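Non-structural polyprotein (Sindbis virus, PDB 4GUA) carries the nsP2 cysteine protease, which cleaves the viral replication polyprotein, joined to the macro and zinc-binding regions of nsP3. Local coordinates at residues L426-Y431 with L470-D475; K287-S292 with R316-T321; F216-R221 with A255-N260; F309-N314 with E502-L507. One frame throughout, in Å; residues are numbered along the deposited sequence.

Contacts 2 and 4 lie on the neighbouring strands 288-294 and 305-312, respectively, of the seven-stranded mixed sheet, with centres about 10 Å apart. Contact 3 is at a helix end and loop beside that sheet, and contact 1 pairs two helices beside the six-stranded macro-domain sheet. Along the chain contact 3 closes first; contacts 2 and 4 then overlap, their segments alternating, and contact 1 falls wholly within the span joined by contact 4. Contact 3 touches both 2 and 4 through Leu256 and Leu259. Contacts 1 and 3 are farthest apart, about 34 Å between centres, yet contact 1 meets contact 2 where Arg290 packs on Asp475, so the nsP2 and nsP3 regions lie directly against each other.

Contact 1: L426-Y431 with L470-D475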
loop_
_atom_site.group_PDB
_atom_site.type_symbol
_atom_site.label_atom_id
_atom_site.label_comp_id
_atom_site.label_asym_id
_atom_site.label_seq_id
_atom_site.Cartn_x
_atom_site.Cartn_y
_atom_site.Cartn_z
ATOM N N LEU A 426 -15.525 13.828 -7.527
ATOM C CA LEU A 426 -15.170 13.839 -8.940
ATOM C C LEU A 426 -13.913 14.664 -9.191
ATOM O O LEU A 426 -13.049 14.275 -9.970
ATOM C CB LEU A 426 -16.336 14.381 -9.770
ATOM C CG LEU A 426 -17.524 13.419 -9.889
ATOM C CD1 LEU A 426 -18.770 14.131 -10.381
ATOM C CD2 LEU A 426 -17.176 12.268 -10.820
ATOM N N LEU A 427 -13.806 15.796 -8.510
ATOM C CA LEU A 427 -12.678 16.699 -8.676
ATOM C C LEU A 427 -11.397 16.004 -8.230
ATOM O O LEU A 427 -10.375 15.988 -8.928
ATOM C CB LEU A 427 -12.923 17.951 -7.836
ATOM C CG LEU A 427 -11.786 18.964 -7.767
ATOM C CD1 LEU A 427 -11.497 19.566 -9.145
ATOM C CD2 LEU A 427 -12.125 20.036 -6.748
ATOM N N GLN A 428 -11.479 15.411 -7.049
ATOM C CA GLN A 428 -10.374 14.681 -6.476
ATOM C C GLN A 428 -9.959 13.564 -7.424
ATOM O O GLN A 428 -8.772 13.314 -7.617
ATOM C CB GLN A 428 -10.792 14.099 -5.129
ATOM C CG GLN A 428 -9.664 13.456 -4.370
ATOM C CD GLN A 428 -8.569 14.442 -4.046
ATOM O OE1 GLN A 428 -8.648 15.176 -3.060
ATOM N NE2 GLN A 428 -7.539 14.475 -4.884
ATOM N N ASN A 429 -10.946 12.911 -8.030
ATOM C CA ASN A 429 -10.691 11.773 -8.907
ATOM C C ASN A 429 -10.017 12.176 -10.212
ATOM O O ASN A 429 -9.198 11.432 -10.752
ATOM C CB ASN A 429 -11.998 11.036 -9.216
ATOM C CG ASN A 429 -12.396 10.066 -8.123
ATOM O OD1 ASN A 429 -11.636 9.811 -7.192
ATOM N ND2 ASN A 429 -13.588 9.509 -8.240
ATOM N N ALA A 430 -10.367 13.354 -10.714
ATOM C CA ALA A 430 -9.738 13.887 -11.912
ATOM C C ALA A 430 -8.264 14.072 -11.626
ATOM O O ALA A 430 -7.411 13.643 -12.415
ATOM C CB ALA A 430 -10.369 15.208 -12.310
ATOM N N TYR A 431 -7.968 14.709 -10.492
ATOM C CA TYR A 431 -6.577 14.896 -10.071
ATOM C C TYR A 431 -5.837 13.566 -9.865
ATOM O O TYR A 431 -4.663 13.445 -10.216
ATOM C CB TYR A 431 -6.501 15.725 -8.791
ATOM C CG TYR A 431 -6.617 17.225 -8.992
ATOM C CD1 TYR A 431 -5.655 17.930 -9.711
ATOM C CD2 TYR A 431 -7.670 17.942 -8.428
ATOM C CE1 TYR A 431 -5.752 19.303 -9.879
ATOM C CE2 TYR A 431 -7.773 19.311 -8.591
ATOM C CZ TYR A 431 -6.812 19.989 -9.316
ATOM O OH TYR A 431 -6.911 21.355 -9.478
ATOM N N LEU A 470 -5.484 18.807 -5.689
ATOM C CA LEU A 470 -4.313 18.739 -6.551
ATOM C C LEU A 470 -3.125 18.110 -5.820
ATOM O O LEU A 470 -2.525 17.151 -6.313
ATOM C CB LEU A 470 -3.951 20.141 -7.048
ATOM C CG LEU A 470 -2.851 20.238 -8.107
ATOM C CD1 LEU A 470 -3.004 21.523 -8.897
ATOM C CD2 LEU A 470 -1.469 20.169 -7.475
ATOM N N THR A 471 -2.780 18.653 -4.654
ATOM C CA THR A 471 -1.625 18.155 -3.905
ATOM C C THR A 471 -1.890 16.773 -3.318
ATOM O O THR A 471 -0.986 15.940 -3.259
ATOM C CB THR A 471 -1.187 19.115 -2.766
ATOM O OG1 THR A 471 -2.262 19.308 -1.844
ATOM C CG2 THR A 471 -0.757 20.458 -3.327
ATOM N N THR A 472 -3.127 16.528 -2.893
ATOM C CA THR A 472 -3.483 15.230 -2.330
ATOM C C THR A 472 -3.140 14.160 -3.350
ATOM O O THR A 472 -2.554 13.128 -3.019
ATOM C CB THR A 472 -4.983 15.122 -2.003
ATOM O OG1 THR A 472 -5.328 16.022 -0.943
ATOM C CG2 THR A 472 -5.331 13.703 -1.583
ATOM N N ALA A 473 -3.509 14.424 -4.596
ATOM C CA ALA A 473 -3.246 13.502 -5.690
ATOM C C ALA A 473 -1.767 13.473 -6.089
ATOM O O ALA A 473 -1.199 12.401 -6.292
ATOM C CB ALA A 473 -4.107 13.866 -6.894
ATOM N N LEU A 474 -1.152 14.648 -6.206
ATOM C CA LEU A 474 0.176 14.757 -6.815
ATOM C C LEU A 474 1.350 14.633 -5.848
ATOM O O LEU A 474 2.501 14.599 -6.276
ATOM C CB LEU A 474 0.284 16.054 -7.623
ATOM C CG LEU A 474 -0.479 15.989 -8.946
ATOM C CD1 LEU A 474 -0.736 17.368 -9.503
ATOM C CD2 LEU A 474 0.304 15.162 -9.950
ATOM N N ASP A 475 1.070 14.567 -4.553
ATOM C CA ASP A 475 2.094 14.177 -3.590
ATOM C C ASP A 475 2.430 12.710 -3.845
ATOM O O ASP A 475 3.502 12.217 -3.489
ATOM C CB ASP A 475 1.581 14.346 -2.164
ATOM C CG ASP A 475 1.504 15.798 -1.737
ATOM O OD1 ASP A 475 1.984 16.672 -2.491
ATOM O OD2 ASP A 475 0.960 16.060 -0.639
#
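Tyr431 OH sits at the far end of a ring that lies against Leu470 and has two hydrogen-bond partners, the backbone N of Leu451, which donates to it, and Ser466 OG. These bonds hold the phenol end between two helices of the macro domain, 420-440 and 463-474. Their short segments here cross at -41° with axes 8.6 Å apart. Tyr431, Leu470 and Leu474 all rest on Ile448 of strand 445-448, so the helix pair shares one central strand of the domain's mixed sheet as its floor.

With chi1 at -81°, CG lies beside the backbone N of Tyr431, and the ring is swung across to the N-terminal part of segment 470-475. Leu470 CA stands 3.5 Å above the plane of the Tyr431 ring, over its centre. Leu470 CB makes a CH-pi contact from the same face, 3.8 Å from the centroid of the Tyr431 ring and 25° off the normal.

One turn further along, Tyr431 CB meets Ala473 CB at 3.6 Å; the small alanine lets the two backbones come near, with CA atoms 5.7 Å apart. Gln428 bends at chi2 and crosses Thr472 at about a right angle, its NE2 hydrogen-bonded to Cys469 O and Thr472 OG1 bonded back to Asn468 O. That puts the amide flank against methyl and methine groups: Gln428 OE1 is 3.8 Å from Thr472 CB, and Gln428 NE2 is 4.0 Å from Ala473 CB.

Contact 2: K287-S292 with R316-T321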
loop_
_atom_site.group_PDB
_atom_site.type_symbol
_atom_site.label_atom_id
_atom_site.label_comp_id
_atom_site.label_asym_id
_atom_site.label_seq_id
_atom_site.Cartn_x
_atom_site.Cartn_y
_atom_site.Cartn_z
ATOM N N LYS A 287 2.900 8.002 8.351
ATOM C CA LYS A 287 3.540 9.029 9.174
ATOM C C LYS A 287 4.251 10.133 8.385
ATOM O O LYS A 287 4.731 11.104 8.978
ATOM C CB LYS A 287 4.552 8.380 10.120
ATOM C CG LYS A 287 3.949 7.381 11.079
ATOM C CD LYS A 287 4.997 6.759 11.981
ATOM C CE LYS A 287 4.381 5.701 12.891
ATOM N NZ LYS A 287 3.266 6.233 13.715
ATOM N N PHE A 288 4.327 9.990 7.063
ATOM C CA PHE A 288 5.098 10.922 6.229
ATOM C C PHE A 288 4.256 11.547 5.132
ATOM O O PHE A 288 3.267 10.968 4.688
ATOM C CB PHE A 288 6.298 10.217 5.597
ATOM C CG PHE A 288 7.332 9.770 6.587
ATOM C CD1 PHE A 288 7.173 8.586 7.292
ATOM C CD2 PHE A 288 8.471 10.528 6.801
ATOM C CE1 PHE A 288 8.126 8.171 8.206
ATOM C CE2 PHE A 288 9.430 10.120 7.710
ATOM C CZ PHE A 288 9.258 8.941 8.415
ATOM N N VAL A 289 4.669 12.731 4.692
ATOM C CA VAL A 289 3.971 13.453 3.635
ATOM C C VAL A 289 4.099 12.715 2.304
ATOM O O VAL A 289 3.119 12.542 1.579
ATOM C CB VAL A 289 4.545 14.878 3.467
ATOM C CG1 VAL A 289 3.801 15.623 2.382
ATOM C CG2 VAL A 289 4.451 15.646 4.769
ATOM N N ARG A 290 5.317 12.270 2.004
ATOM C CA ARG A 290 5.609 11.534 0.777
ATOM C C ARG A 290 6.407 10.276 1.075
ATOM O O ARG A 290 7.120 10.197 2.078
ATOM C CB ARG A 290 6.459 12.366 -0.177
ATOM C CG ARG A 290 5.789 13.520 -0.872
ATOM C CD ARG A 290 6.807 14.129 -1.815
ATOM N NE ARG A 290 6.325 15.300 -2.532
ATOM C CZ ARG A 290 5.759 15.273 -3.729
ATOM N NH1 ARG A 290 5.572 14.122 -4.366
ATOM N NH2 ARG A 290 5.371 16.411 -4.289
ATOM N N VAL A 291 6.291 9.292 0.196
ATOM C CA VAL A 291 7.214 8.172 0.209
ATOM C C VAL A 291 7.444 7.688 -1.219
ATOM O O VAL A 291 6.501 7.542 -1.998
ATOM C CB VAL A 291 6.726 7.020 1.125
ATOM C CG1 VAL A 291 5.294 6.650 0.815
ATOM C CG2 VAL A 291 7.636 5.809 0.990
ATOM N N SER A 292 8.712 7.447 -1.540
ATOM C CA SER A 292 9.131 6.983 -2.853
ATOM C C SER A 292 10.171 5.891 -2.649
ATOM O O SER A 292 10.311 5.371 -1.543
ATOM C CB SER A 292 9.719 8.125 -3.677
ATOM O OG SER A 292 9.840 7.751 -5.043
ATOM N N ARG A 316 -1.928 10.815 12.073
ATOM C CA ARG A 316 -2.825 9.748 12.484
ATOM C C ARG A 316 -3.754 9.383 11.323
ATOM O O ARG A 316 -3.778 8.243 10.842
ATOM C CB ARG A 316 -3.639 10.135 13.733
ATOM C CG ARG A 316 -4.089 11.609 13.895
ATOM C CD ARG A 316 -2.986 12.662 14.054
ATOM N NE ARG A 316 -3.481 14.016 13.806
ATOM C CZ ARG A 316 -3.898 14.475 12.633
ATOM N NH1 ARG A 316 -3.885 13.711 11.566
ATOM N NH2 ARG A 316 -4.328 15.719 12.522
ATOM N N THR A 317 -4.536 10.370 10.901
ATOM C CA THR A 317 -5.624 10.184 9.956
ATOM C C THR A 317 -5.203 10.225 8.484
ATOM O O THR A 317 -6.057 10.107 7.606
ATOM C CB THR A 317 -6.669 11.296 10.156
ATOM O OG1 THR A 317 -6.037 12.574 10.005
ATOM C CG2 THR A 317 -7.287 11.206 11.536
ATOM N N ARG A 318 -3.913 10.399 8.201
ATOM C CA ARG A 318 -3.455 10.402 6.810
ATOM C C ARG A 318 -3.912 9.132 6.105
ATOM O O ARG A 318 -3.712 8.029 6.611
ATOM C CB ARG A 318 -1.937 10.501 6.727
ATOM C CG ARG A 318 -1.368 10.068 5.374
ATOM C CD ARG A 318 -0.420 11.106 4.832
ATOM N NE ARG A 318 0.530 11.479 5.868
ATOM C CZ ARG A 318 0.986 12.709 6.073
ATOM N NH1 ARG A 318 0.607 13.721 5.307
ATOM N NH2 ARG A 318 1.840 12.927 7.053
ATOM N N GLN A 319 -4.512 9.278 4.928
ATOM C CA GLN A 319 -4.991 8.114 4.204
ATOM C C GLN A 319 -4.005 7.770 3.105
ATOM O O GLN A 319 -3.966 8.429 2.067
ATOM C CB GLN A 319 -6.372 8.399 3.620
ATOM C CG GLN A 319 -7.411 8.683 4.689
ATOM C CD GLN A 319 -8.771 9.062 4.132
ATOM O OE1 GLN A 319 -8.884 9.644 3.051
ATOM N NE2 GLN A 319 -9.818 8.742 4.884
ATOM N N PHE A 320 -3.246 6.697 3.323
ATOM C CA PHE A 320 -2.195 6.290 2.398
ATOM C C PHE A 320 -2.643 5.102 1.557
ATOM O O PHE A 320 -3.230 4.156 2.075
ATOM C CB PHE A 320 -0.918 5.927 3.161
ATOM C CG PHE A 320 0.149 5.312 2.299
ATOM C CD1 PHE A 320 1.083 6.113 1.649
ATOM C CD2 PHE A 320 0.217 3.935 2.131
ATOM C CE1 PHE A 320 2.067 5.552 0.846
ATOM C CE2 PHE A 320 1.198 3.367 1.329
ATOM C CZ PHE A 320 2.124 4.178 0.684
ATOM N N THR A 321 -2.364 5.157 0.259
ATOM C CA THR A 321 -2.634 4.032 -0.625
ATOM C C THR A 321 -1.397 3.767 -1.474
ATOM O O THR A 321 -0.716 4.707 -1.876
ATOM C CB THR A 321 -3.866 4.301 -1.510
ATOM O OG1 THR A 321 -3.610 5.408 -2.387
ATOM C CG2 THR A 321 -5.079 4.618 -0.643
#
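Segment 287-292 leaves a helix and enters strand 288-294, turning a corner at Val289, while segment 316-321 is an irregular loop that runs beside it with no backbone hydrogen bond between the two. The CA atoms of Lys287 and Arg316 are the nearest pair across the contact, at 7.2 Å. Val289 and Arg290 both face Arg310 on the neighbouring strand, a classic beta bulge, and it is next to this irregularity that the loop's arginine arrives.

Arg318 sends its chain toward the strand, bent at chi2 and again at chi3 (49°), and lays one face of the guanidinium over the backbone. Phe288 O stands 2.9 Å above the plane of the Arg318 guanidinium, toward its rim, and Val289 CA lies over the same face at 3.7 Å. The approach of Phe288 O is too far off the N-H directions for a hydrogen bond; the group's real partners are Arg286 O, bonded to NE, and Asp313 OD1, in a salt bridge with NH2. Lys287 O lies near the guanidinium plane at its edge, 3.9 Å from Arg318 NH2.

The seven-stranded sheet has the order 3-2-1-4-5-7-6 with strand 305-312 antiparallel to its neighbours, as in the Rossmann-like methyltransferase fold, and 288-294 is one of its two outermost strands. Beyond the bulge Val291 points toward the loop. Its CG1 meets Phe320 CE1 at 3.4 Å, the two side chains crossing at about a right angle. The Phe320 ring also packs on Thr282, Ala285 and Arg286 of helix 275-286, which puts the loop residue between that helix and the edge strand.

Contact 3: F216-R221 with A255-N260; sequences FPPQAR and ALNCLN
The Phe216 ring presents its edge to Cys258: SG lies near the ring plane, 5.1 Å from the centroid, a sulfur-aromatic contact made through CE2. Farther round the rim, Phe216 CZ approaches Ala255 CB at 4.3 Å. The second flat group is the guanidinium of Arg221. Over one of its faces sits Asn257 O, too badly angled to be a hydrogen-bond acceptor, while Leu256 O and Leu259 O lie at its edge, near the plane. Backbone carbonyls from the helix end and the residues just after it thus lie beside the cationic group, and their negative ends would probably favour its charge.

Cys258 also accepts a bond from the loop: Gln219 N points at SG over 3.3 Å with an N-H...S angle of 167°, nearly straight. With chi1 at -54° the sulfur stands beside its own backbone N, where both the Phe216 edge and the Gln219 amide can meet it.

Strand 224-227, helix 237-257 and strand 263-269 form a beta-alpha-beta crossover between parallel neighbours of the seven-stranded sheet. The contact joins the end of that helix to the loop leading into its first strand, and just past the segment Tyr222 makes backbone hydrogen bonds with Cys258 and Asn260.

Arg221 runs extended from CG to NE and crosses Asn260 so that Asn260 OD1 rests against Arg221 CB at 3.2 Å; the guanidinium and amide planes are 37° apart. Asn260 ND2 goes instead to Asp223 OD1. Nearby, Pro218 lies alongside Asn257, with Pro218 CG 4.0 Å from Asn257 ND2, while Asn257 OD1 is bonded to Arg253.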
loop_
_atom_site.group_PDB
_atom_site.type_symbol
_atom_site.label_atom_id
_atom_site.label_comp_id
_atom_site.label_asym_id
_atom_site.label_seq_id
_atom_site.Cartn_x
_atom_site.Cartn_y
_atom_site.Cartn_z
ATOM N N PHE A 216 17.454 -0.193 18.367
ATOM C CA PHE A 216 18.390 0.607 19.148
ATOM C C PHE A 216 17.693 1.705 19.946
ATOM O O PHE A 216 16.769 2.358 19.456
ATOM C CB PHE A 216 19.468 1.193 18.236
ATOM C CG PHE A 216 18.923 1.906 17.041
ATOM C CD1 PHE A 216 18.627 1.213 15.886
ATOM C CD2 PHE A 216 18.721 3.273 17.068
ATOM C CE1 PHE A 216 18.122 1.860 14.786
ATOM C CE2 PHE A 216 18.219 3.931 15.967
ATOM C CZ PHE A 216 17.920 3.222 14.822
ATOM N N PRO A 217 18.176 1.950 21.168
ATOM C CA PRO A 217 17.557 2.944 22.047
ATOM C C PRO A 217 17.708 4.347 21.473
ATOM O O PRO A 217 18.543 4.562 20.606
ATOM C CB PRO A 217 18.350 2.804 23.347
ATOM C CG PRO A 217 19.672 2.284 22.929
ATOM C CD PRO A 217 19.396 1.377 21.759
ATOM N N PRO A 218 16.884 5.291 21.934
ATOM C CA PRO A 218 16.935 6.645 21.378
ATOM C C PRO A 218 18.306 7.300 21.481
ATOM O O PRO A 218 18.932 7.305 22.536
ATOM C CB PRO A 218 15.913 7.399 22.228
ATOM C CG PRO A 218 14.911 6.339 22.612
ATOM C CD PRO A 218 15.724 5.092 22.821
ATOM N N GLN A 219 18.776 7.800 20.345
ATOM C CA GLN A 219 19.931 8.684 20.252
ATOM C C GLN A 219 19.440 10.129 20.222
ATOM O O GLN A 219 18.293 10.404 20.571
ATOM C CB GLN A 219 20.743 8.360 19.002
ATOM C CG GLN A 219 21.011 6.883 18.854
ATOM C CD GLN A 219 21.725 6.309 20.052
ATOM O OE1 GLN A 219 22.857 6.674 20.360
ATOM N NE2 GLN A 219 21.028 5.450 20.781
ATOM N N ALA A 220 20.307 11.050 19.815
ATOM C CA ALA A 220 19.879 12.414 19.537
ATOM C C ALA A 220 18.976 12.384 18.305
ATOM O O ALA A 220 18.738 11.321 17.728
ATOM C CB ALA A 220 21.082 13.285 19.264
ATOM N N ARG A 221 18.479 13.544 17.887
ATOM C CA ARG A 221 17.573 13.598 16.744
ATOM C C ARG A 221 18.233 14.224 15.517
ATOM O O ARG A 221 18.988 15.187 15.625
ATOM C CB ARG A 221 16.299 14.351 17.108
ATOM C CG ARG A 221 15.423 13.603 18.075
ATOM C CD ARG A 221 14.103 14.309 18.296
ATOM N NE ARG A 221 13.420 13.795 19.482
ATOM C CZ ARG A 221 12.591 12.756 19.490
ATOM N NH1 ARG A 221 12.319 12.095 18.367
ATOM N NH2 ARG A 221 12.027 12.376 20.629
ATOM N N ALA A 255 14.412 4.161 14.522
ATOM C CA ALA A 255 14.830 5.353 13.793
ATOM C C ALA A 255 13.869 6.507 14.053
ATOM O O ALA A 255 14.292 7.664 14.125
ATOM C CB ALA A 255 14.922 5.063 12.309
ATOM N N LEU A 256 12.578 6.200 14.165
ATOM C CA LEU A 256 11.573 7.229 14.461
ATOM C C LEU A 256 11.839 7.990 15.763
ATOM O O LEU A 256 11.485 9.166 15.880
ATOM C CB LEU A 256 10.169 6.629 14.491
ATOM C CG LEU A 256 9.641 6.120 13.154
ATOM C CD1 LEU A 256 8.301 5.459 13.348
ATOM C CD2 LEU A 256 9.529 7.258 12.146
ATOM N N ASN A 257 12.429 7.330 16.756
ATOM C CA ASN A 257 12.800 8.031 17.983
ATOM C C ASN A 257 13.916 9.024 17.711
ATOM O O ASN A 257 14.047 10.022 18.402
ATOM C CB ASN A 257 13.242 7.051 19.073
ATOM C CG ASN A 257 12.120 6.154 19.541
ATOM O OD1 ASN A 257 10.962 6.572 19.616
ATOM N ND2 ASN A 257 12.454 4.913 19.860
ATOM N N CYS A 258 14.722 8.733 16.701
ATOM C CA CYS A 258 15.889 9.546 16.377
ATOM C C CYS A 258 15.653 10.589 15.275
ATOM O O CYS A 258 16.608 11.189 14.788
ATOM C CB CYS A 258 17.060 8.643 16.017
ATOM S SG CYS A 258 17.416 7.418 17.312
ATOM N N LEU A 259 14.404 10.773 14.857
ATOM C CA LEU A 259 14.097 11.631 13.715
ATOM C C LEU A 259 13.329 12.900 14.091
ATOM O O LEU A 259 12.324 12.832 14.790
ATOM C CB LEU A 259 13.277 10.837 12.698
ATOM C CG LEU A 259 13.166 11.426 11.290
ATOM C CD1 LEU A 259 14.529 11.669 10.672
ATOM C CD2 LEU A 259 12.340 10.504 10.409
ATOM N N ASN A 260 13.806 14.054 13.627
ATOM C CA ASN A 260 13.092 15.321 13.826
ATOM C C ASN A 260 11.867 15.445 12.942
ATOM O O ASN A 260 11.824 14.881 11.852
ATOM C CB ASN A 260 13.994 16.511 13.514
ATOM C CG ASN A 260 14.981 16.802 14.609
ATOM O OD1 ASN A 260 14.652 16.723 15.796
ATOM N ND2 ASN A 260 16.203 17.152 14.221
#

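Contact 4: F309-N314 with E502-L507; sequences FRQLDN and ESVTEL
Leu507 can be followed outward from CB, which lies 4.0 Å from Asp313 O, just past the end of strand 305-312 of the methyltransferase-like sheet. CG sits beside the backbone N of Leu507 (chi1 -58°), and this turns the branch back toward segment 309-314. At the tip Leu507 CD2 reaches Leu312 O at 3.8 Å and Asp313 C at 3.9 Å, with Leu312 CG at 4.2 Å on the apolar side and Asn314 CB farther off. Met512 packs on the same leucine from farther along the chain.

Segment 309-314 turns a corner at Gln311, and segment 502-507 is the chain leaving helix 488-502, which follows the last strand of the macro-domain sheet. Their touching parts run roughly the same way, 29° apart, so the chain after that helix is laid along the turn beyond the strand.

Val504 is the second apolar anchor. Its CG1, set opposite the backbone N across chi1, meets Leu312 O at 3.7 Å and Asp313 CB at 3.9 Å. Closer to helix 488-502, Gln311 stretches its chain out toward Glu502. At the other end Asn314 ND2 bonds to Asp509 O and Asp511 O, tying the turn to the loop just past Leu507, while its OD1 is hydrogen-bonded to Lys287 NZ. Where the backbones come nearest, Leu507 CA points a C-H at Asp313 O over 3.5 Å, with an angle of 131° at the hydrogen.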
loop_
_atom_site.group_PDB
_atom_site.type_symbol
_atom_site.label_atom_id
_atom_site.label_comp_id
_atom_site.label_asym_id
_atom_site.label_seq_id
_atom_site.Cartn_x
_atom_site.Cartn_y
_atom_site.Cartn_z
ATOM N N PHE A 309 11.126 7.819 2.949
ATOM C CA PHE A 309 9.999 8.488 3.594
ATOM C C PHE A 309 10.374 9.947 3.877
ATOM O O PHE A 309 11.344 10.209 4.585
ATOM C CB PHE A 309 9.661 7.776 4.912
ATOM C CG PHE A 309 9.363 6.311 4.752
ATOM C CD1 PHE A 309 10.387 5.380 4.712
ATOM C CD2 PHE A 309 8.059 5.858 4.650
ATOM C CE1 PHE A 309 10.114 4.021 4.560
ATOM C CE2 PHE A 309 7.780 4.501 4.502
ATOM C CZ PHE A 309 8.810 3.586 4.458
ATOM N N ARG A 310 9.605 10.894 3.342
ATOM C CA ARG A 310 9.978 12.309 3.410
ATOM C C ARG A 310 9.051 13.132 4.303
ATOM O O ARG A 310 7.826 13.056 4.168
ATOM C CB ARG A 310 9.947 12.926 2.013
ATOM C CG ARG A 310 10.992 12.413 1.054
ATOM C CD ARG A 310 10.885 13.135 -0.284
ATOM N NE ARG A 310 11.718 12.508 -1.300
ATOM C CZ ARG A 310 13.039 12.632 -1.356
ATOM N NH1 ARG A 310 13.680 13.363 -0.449
ATOM N NH2 ARG A 310 13.725 12.028 -2.312
ATOM N N GLN A 311 9.647 13.969 5.156
ATOM C CA GLN A 311 8.886 14.879 6.011
ATOM C C GLN A 311 7.957 14.209 7.018
ATOM O O GLN A 311 6.748 14.104 6.784
ATOM C CB GLN A 311 8.087 15.864 5.168
ATOM C CG GLN A 311 8.929 16.819 4.367
ATOM C CD GLN A 311 8.071 17.791 3.591
ATOM O OE1 GLN A 311 8.048 18.983 3.883
ATOM N NE2 GLN A 311 7.345 17.279 2.597
ATOM N N LEU A 312 8.529 13.734 8.123
ATOM C CA LEU A 312 7.746 13.065 9.158
ATOM C C LEU A 312 6.946 14.068 9.970
ATOM O O LEU A 312 7.521 14.913 10.646
ATOM C CB LEU A 312 8.707 12.371 10.126
ATOM C CG LEU A 312 8.154 11.940 11.489
ATOM C CD1 LEU A 312 7.340 10.673 11.350
ATOM C CD2 LEU A 312 9.282 11.744 12.483
ATOM N N ASP A 313 5.620 13.999 9.867
ATOM C CA ASP A 313 4.729 14.635 10.836
ATOM C C ASP A 313 4.029 13.632 11.772
ATOM O O ASP A 313 3.277 14.024 12.671
ATOM C CB ASP A 313 3.713 15.532 10.131
ATOM C CG ASP A 313 2.844 14.774 9.156
ATOM O OD1 ASP A 313 2.815 13.526 9.224
ATOM O OD2 ASP A 313 2.192 15.424 8.308
ATOM N N ASN A 314 4.264 12.343 11.543
ATOM C CA ASN A 314 3.607 11.276 12.304
ATOM C C ASN A 314 2.090 11.465 12.400
ATOM O O ASN A 314 1.498 11.400 13.478
ATOM C CB ASN A 314 4.200 11.168 13.713
ATOM C CG ASN A 314 3.724 9.930 14.452
ATOM O OD1 ASN A 314 3.482 8.884 13.851
ATOM N ND2 ASN A 314 3.565 10.053 15.760
ATOM N N GLU A 502 4.754 23.091 2.714
ATOM C CA GLU A 502 6.105 22.549 2.610
ATOM C C GLU A 502 6.793 22.569 3.974
ATOM O O GLU A 502 7.769 21.857 4.193
ATOM C CB GLU A 502 6.930 23.321 1.570
ATOM C CG GLU A 502 8.447 23.079 1.627
ATOM C CD GLU A 502 8.853 21.723 1.039
ATOM O OE1 GLU A 502 7.987 21.044 0.441
ATOM O OE2 GLU A 502 10.039 21.339 1.165
ATOM N N SER A 503 6.293 23.384 4.894
ATOM C CA SER A 503 6.937 23.497 6.194
ATOM C C SER A 503 6.322 22.557 7.229
ATOM O O SER A 503 5.196 22.768 7.690
ATOM C CB SER A 503 6.856 24.945 6.689
ATOM O OG SER A 503 7.458 25.087 7.964
ATOM N N VAL A 504 7.074 21.523 7.601
ATOM C CA VAL A 504 6.675 20.653 8.697
ATOM C C VAL A 504 7.664 20.809 9.852
ATOM O O VAL A 504 8.755 20.237 9.831
ATOM C CB VAL A 504 6.671 19.186 8.213
ATOM C CG1 VAL A 504 6.415 18.221 9.362
ATOM C CG2 VAL A 504 5.627 19.003 7.129
ATOM N N THR A 505 7.278 21.570 10.868
ATOM C CA THR A 505 8.165 21.829 11.997
ATOM C C THR A 505 7.826 21.049 13.273
ATOM O O THR A 505 8.564 21.124 14.257
ATOM C CB THR A 505 8.201 23.328 12.314
ATOM O OG1 THR A 505 6.884 23.777 12.660
ATOM C CG2 THR A 505 8.690 24.103 11.105
ATOM N N GLU A 506 6.720 20.308 13.263
ATOM C CA GLU A 506 6.270 19.617 14.470
ATOM C C GLU A 506 5.354 18.432 14.176
ATOM O O GLU A 506 4.726 18.360 13.121
ATOM C CB GLU A 506 5.549 20.589 15.395
ATOM C CG GLU A 506 4.327 21.217 14.768
ATOM C CD GLU A 506 3.636 22.183 15.700
ATOM O OE1 GLU A 506 4.239 22.537 16.736
ATOM O OE2 GLU A 506 2.492 22.587 15.399
ATOM N N LEU A 507 5.272 17.522 15.142
ATOM C CA LEU A 507 4.464 16.314 15.028
ATOM C C LEU A 507 2.980 16.556 15.271
ATOM O O LEU A 507 2.605 17.377 16.097
ATOM C CB LEU A 507 4.958 15.277 16.030
ATOM C CG LEU A 507 6.430 14.898 15.877
ATOM C CD1 LEU A 507 6.766 13.670 16.713
ATOM C CD2 LEU A 507 6.774 14.670 14.413
#